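Local coordinates for flavin reductase domain protein (Arthrobacter sp., PDB 2QCK) that probably binds FMN and acts as a flavin-dependent oxidoreductase of the flavin reductase type, at residues A[25-30]-A[51-56]; A[34-39]-A[64-69]. One frame throughout, in Å; residues are numbered along the deposited sequence. Where two conformers were deposited one is given.

Contact 1 lies inside the antiparallel beta barrel of the flavin reductase-like domain, and contact 2 sets a helix against one of the barrel strands, their centres about 10 Å apart. Their segments alternate along the chain: 25-30, 34-39, 51-56, then 64-69. Strands 22-31 and 34-40 are consecutive and paired in the sheet, with probable hydrogen bonds from Tyr36 N to Val29 O at 2.7 Å and from Phe38 N to Ile27 O at 2.8 Å. Contact 1 joins the first of these strands to strand 51-58 through the barrel interior; contact 2 places helix 64-69, which follows strand 51-58, against the second. Val29 of segment 25-30 packs on Ala66, so the two contacts touch directly.

Contact 1. Residues A[25-30]-A[51-56]; sequences AIITVN and PRFTFN
Ile27 reaches through the interior of the antiparallel beta barrel of the flavin reductase-like fold to meet Phe53 and Phe55 on strand 51-58. The two strands are not paired here: no hydrogen bond links them, and the nearest CA atoms, those of Ile27 and Phe55, stand 9.4 Å apart, a gap bridged by side chains.

The main interaction is CH-pi. Ile27 CD1 lies over one face of the Phe55 ring, 4.2 Å from its centroid and 22° off the normal, displaced toward the rim. The two side chains approach from opposite directions. In Ile27 the first torsion (chi1 -65°) sets CG1 beside the backbone N, and the second (chi2 -79°) turns CD1 onto the rings.

Plain apolar contact adds the second ring, which the same methyl meets obliquely. All three side chains are buried. Val75 packs on both Ile27 and Phe53, while Val134, Val136 and Val138 of strand 131-143 line the phenylalanines; Phe17 of the second subunit also packs on Phe53, bringing the dimer partner close to this core. One methyl carbon thus serves both aromatics, with Ile27 CD1 3.9 Å from Phe55 CE1 and 4.1 Å from Phe53 CE2.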
# COMPACT_ATOMS: atom_id res chain seq x y z
N ALA A 25 4.45 -8.17 2.22
CA ALA A 25 5.38 -8.13 3.34
C ALA A 25 4.82 -9.02 4.47
O ALA A 25 3.70 -9.44 4.39
CB ALA A 25 5.56 -6.66 3.83
N ILE A 26 5.63 -9.32 5.49
CA ILE A 26 5.16 -9.96 6.72
C ILE A 26 5.56 -9.15 7.95
O ILE A 26 6.73 -8.67 8.07
CB ILE A 26 5.65 -11.43 6.91
CG1 ILE A 26 5.15 -12.32 5.76
CG2 ILE A 26 5.14 -11.90 8.26
CD1 ILE A 26 5.92 -13.63 5.53
N ILE A 27 4.59 -8.96 8.84
CA ILE A 27 4.78 -8.19 10.09
C ILE A 27 4.92 -9.21 11.19
O ILE A 27 4.16 -10.16 11.21
CB ILE A 27 3.57 -7.28 10.40
CG1 ILE A 27 3.45 -6.23 9.32
CG2 ILE A 27 3.68 -6.61 11.82
CD1 ILE A 27 4.41 -5.08 9.48
N THR A 28 5.86 -8.99 12.09
CA THR A 28 6.09 -9.91 13.24
C THR A 28 6.05 -9.10 14.53
O THR A 28 6.38 -7.92 14.52
CB THR A 28 7.40 -10.62 13.11
OG1 THR A 28 8.47 -9.61 13.00
CG2 THR A 28 7.33 -11.59 11.92
N VAL A 29 5.55 -9.68 15.61
CA VAL A 29 5.55 -9.02 16.89
C VAL A 29 5.70 -10.09 17.94
O VAL A 29 5.24 -11.22 17.75
CB VAL A 29 4.30 -8.19 17.11
CG1 VAL A 29 3.05 -9.03 16.95
CG2 VAL A 29 4.35 -7.48 18.47
N ASN A 30 6.40 -9.74 19.00
CA ASN A 30 6.59 -10.62 20.17
C ASN A 30 5.75 -10.10 21.34
O ASN A 30 6.11 -9.11 22.03
CB ASN A 30 8.08 -10.63 20.51
CG ASN A 30 8.44 -11.64 21.58
OD1 ASN A 30 7.58 -12.18 22.29
ND2 ASN A 30 9.72 -11.91 21.70
N PRO A 51 12.31 7.89 9.32
CA PRO A 51 11.74 6.86 8.52
C PRO A 51 10.53 6.26 9.18
O PRO A 51 10.62 5.80 10.32
CB PRO A 51 12.87 5.84 8.41
CG PRO A 51 13.77 6.09 9.56
CD PRO A 51 13.64 7.53 9.88
N ARG A 52 9.42 6.25 8.45
CA ARG A 52 8.19 5.63 8.93
C ARG A 52 7.46 4.88 7.83
O ARG A 52 7.55 5.22 6.67
CB ARG A 52 7.21 6.66 9.48
CG ARG A 52 7.74 7.73 10.40
CD ARG A 52 6.56 8.48 11.00
NE ARG A 52 6.73 9.93 11.02
CZ ARG A 52 7.35 10.61 11.97
NH1 ARG A 52 7.89 9.98 13.01
NH2 ARG A 52 7.44 11.92 11.89
N PHE A 53 6.68 3.88 8.22
CA PHE A 53 5.80 3.19 7.32
C PHE A 53 4.47 2.99 8.02
O PHE A 53 4.39 3.14 9.22
CB PHE A 53 6.35 1.82 6.80
CG PHE A 53 6.53 0.75 7.86
CD1 PHE A 53 7.72 0.63 8.54
CD2 PHE A 53 5.55 -0.21 8.09
CE1 PHE A 53 7.91 -0.36 9.47
CE2 PHE A 53 5.74 -1.18 9.05
CZ PHE A 53 6.92 -1.26 9.71
N THR A 54 3.46 2.68 7.22
CA THR A 54 2.11 2.42 7.71
C THR A 54 1.62 1.09 7.17
O THR A 54 2.07 0.65 6.13
CB THR A 54 1.17 3.51 7.20
OG1 THR A 54 1.32 3.63 5.78
CG2 THR A 54 1.51 4.84 7.81
N PHE A 55 0.70 0.44 7.90
CA PHE A 55 -0.12 -0.62 7.35
C PHE A 55 -1.49 -0.61 8.03
O PHE A 55 -1.69 0.06 9.07
CB PHE A 55 0.59 -1.99 7.52
CG PHE A 55 0.81 -2.39 8.94
CD1 PHE A 55 1.89 -1.90 9.65
CD2 PHE A 55 -0.09 -3.26 9.60
CE1 PHE A 55 2.10 -2.30 10.97
CE2 PHE A 55 0.12 -3.61 10.91
CZ PHE A 55 1.20 -3.13 11.60
N ASN A 56 -2.42 -1.35 7.45
CA ASN A 56 -3.74 -1.51 7.99
C ASN A 56 -3.97 -2.96 8.42
O ASN A 56 -3.40 -3.90 7.82
CB ASN A 56 -4.80 -1.09 6.97
CG ASN A 56 -4.64 0.35 6.49
OD1 ASN A 56 -4.12 1.20 7.20
ND2 ASN A 56 -5.07 0.63 5.24

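Contact 2. Residues A[34-39]-A[64-69]; sequences TPYGFT and WPAIAN. With PO4 (phosphate ion), chain B.
Ala66 sets its methyl over one face of the Tyr36 ring, and Phe38, two residues along the same strand, meets Ile67 on the same helix. Both pairs pack closely; the Phe38-Ile67 end is buried, whereas Tyr36 lies nearer the solvent. Ala66 CB lies 4.3 Å from the centroid of the Tyr36 ring and 27° off its normal, a CH-pi contact displaced toward the root of the ring, with Tyr36 CG 4.0 Å away. With CG of Tyr36 opposite the carbonyl carbon (chi1 -73°), the ring is turned so that one face meets the Ala66 methyl. Phe38 and Ile67 point at each other across the interface: Phe38 CE1 touches Ile67 CG1 at 4.1 Å, obliquely to the ring, and reaches CD1 of the same isoleucine equally closely.

In the flavin reductase-like fold the short helix 64-69 packs here against a barrel strand; between these two segments the contact is made by side chains, with no hydrogen bond across. Met57 touches both Phe38 and Ile67, extending the apolar layer toward strand 51-58, and Ile67 O accepts a hydrogen bond from Arg125 NE.

The other side of the helix is looser and partly exposed. Trp64 points away from the strand, its indole packing on Arg125 and Ser127, while Ala68 CB lies over one indole face, offset toward the rim. Trp64 NE1 gives a weak, bent hydrogen bond of 2.8 Å to O3 of a phosphate ion probably from the crystallisation liquor, with O2 in plane at the ring edge. Replacing Trp64 by alanine would remove the indole, and is likely to leave the phosphate without its N-H donor and open a gap beside Ala68, Arg125 and Ser127. The Ala68 methyl approaches the ion too, its CB standing 3.4 Å from phosphate O3.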
# COMPACT_ATOMS: atom_id res chain seq x y z
N THR A 34 5.48 -14.61 23.20
CA THR A 34 4.98 -15.50 22.15
C THR A 34 5.05 -14.73 20.85
O THR A 34 4.61 -13.61 20.82
CB THR A 34 3.53 -15.90 22.45
OG1 THR A 34 3.48 -16.70 23.63
CG2 THR A 34 2.97 -16.71 21.34
N PRO A 35 5.65 -15.31 19.79
CA PRO A 35 5.71 -14.63 18.51
C PRO A 35 4.40 -14.66 17.76
O PRO A 35 3.71 -15.68 17.74
CB PRO A 35 6.76 -15.42 17.73
CG PRO A 35 6.71 -16.79 18.29
CD PRO A 35 6.34 -16.61 19.75
N TYR A 36 4.06 -13.54 17.17
CA TYR A 36 2.91 -13.42 16.30
C TYR A 36 3.39 -12.79 15.02
O TYR A 36 4.38 -12.06 15.04
CB TYR A 36 1.88 -12.50 16.91
CG TYR A 36 1.13 -13.09 18.05
CD1 TYR A 36 1.70 -13.14 19.30
CD2 TYR A 36 -0.13 -13.59 17.88
CE1 TYR A 36 1.03 -13.67 20.36
CE2 TYR A 36 -0.82 -14.11 18.93
CZ TYR A 36 -0.23 -14.16 20.17
OH TYR A 36 -0.93 -14.71 21.22
N GLY A 37 2.69 -13.02 13.92
CA GLY A 37 3.05 -12.36 12.66
C GLY A 37 2.02 -12.63 11.61
O GLY A 37 1.23 -13.54 11.73
N PHE A 38 2.01 -11.83 10.56
CA PHE A 38 0.97 -11.99 9.57
C PHE A 38 1.39 -11.36 8.24
O PHE A 38 2.14 -10.40 8.20
CB PHE A 38 -0.34 -11.39 10.11
CG PHE A 38 -0.20 -9.98 10.58
CD1 PHE A 38 0.28 -9.68 11.87
CD2 PHE A 38 -0.49 -8.94 9.72
CE1 PHE A 38 0.43 -8.37 12.30
CE2 PHE A 38 -0.31 -7.62 10.14
CZ PHE A 38 0.13 -7.35 11.46
N THR A 39 0.95 -11.96 7.14
CA THR A 39 1.20 -11.47 5.80
C THR A 39 0.35 -10.23 5.65
O THR A 39 -0.76 -10.21 6.12
CB THR A 39 0.84 -12.58 4.75
OG1 THR A 39 1.74 -13.66 4.95
CG2 THR A 39 0.94 -12.14 3.26
N TRP A 64 -4.05 -8.92 16.51
CA TRP A 64 -4.40 -7.54 16.93
C TRP A 64 -3.98 -7.24 18.39
O TRP A 64 -3.37 -6.19 18.67
CB TRP A 64 -5.89 -7.22 16.67
CG TRP A 64 -6.28 -5.95 17.33
CD1 TRP A 64 -7.05 -5.80 18.45
CD2 TRP A 64 -5.82 -4.65 16.98
NE1 TRP A 64 -7.14 -4.47 18.79
CE2 TRP A 64 -6.40 -3.73 17.91
CE3 TRP A 64 -5.03 -4.15 15.94
CZ2 TRP A 64 -6.18 -2.38 17.84
CZ3 TRP A 64 -4.80 -2.79 15.90
CH2 TRP A 64 -5.38 -1.92 16.84
N PRO A 65 -4.28 -8.14 19.33
CA PRO A 65 -3.88 -7.87 20.67
C PRO A 65 -2.39 -7.70 20.82
O PRO A 65 -1.97 -6.89 21.62
CB PRO A 65 -4.39 -9.10 21.44
CG PRO A 65 -5.56 -9.54 20.64
CD PRO A 65 -5.05 -9.38 19.24
N ALA A 66 -1.59 -8.45 20.05
CA ALA A 66 -0.11 -8.31 20.09
C ALA A 66 0.26 -6.91 19.65
O ALA A 66 1.05 -6.21 20.31
CB ALA A 66 0.58 -9.34 19.19
N ILE A 67 -0.37 -6.47 18.57
CA ILE A 67 -0.11 -5.13 18.01
C ILE A 67 -0.62 -3.98 18.91
O ILE A 67 0.05 -2.92 19.04
CB ILE A 67 -0.71 -5.04 16.57
CG1 ILE A 67 0.01 -6.02 15.62
CG2 ILE A 67 -0.56 -3.64 15.99
CD1 ILE A 67 1.42 -5.62 15.20
N ALA A 68 -1.82 -4.12 19.44
CA ALA A 68 -2.39 -3.20 20.40
C ALA A 68 -1.54 -2.99 21.66
O ALA A 68 -1.50 -1.88 22.21
CB ALA A 68 -3.79 -3.69 20.81
N ASN A 69 -0.87 -4.04 22.12
CA ASN A 69 -0.18 -4.05 23.38
C ASN A 69 1.32 -4.19 23.31
O ASN A 69 1.96 -4.31 24.33
CB ASN A 69 -0.75 -5.15 24.24
CG ASN A 69 -2.21 -4.93 24.52
OD1 ASN A 69 -3.07 -5.76 24.19
ND2 ASN A 69 -2.51 -3.79 25.07
P PO4 B . -7.75 -2.73 22.03
O1 PO4 B . -6.60 -1.98 22.68
O2 PO4 B . -8.35 -1.90 20.91
O3 PO4 B . -7.13 -4.00 21.53
O4 PO4 B . -8.84 -3.08 23.02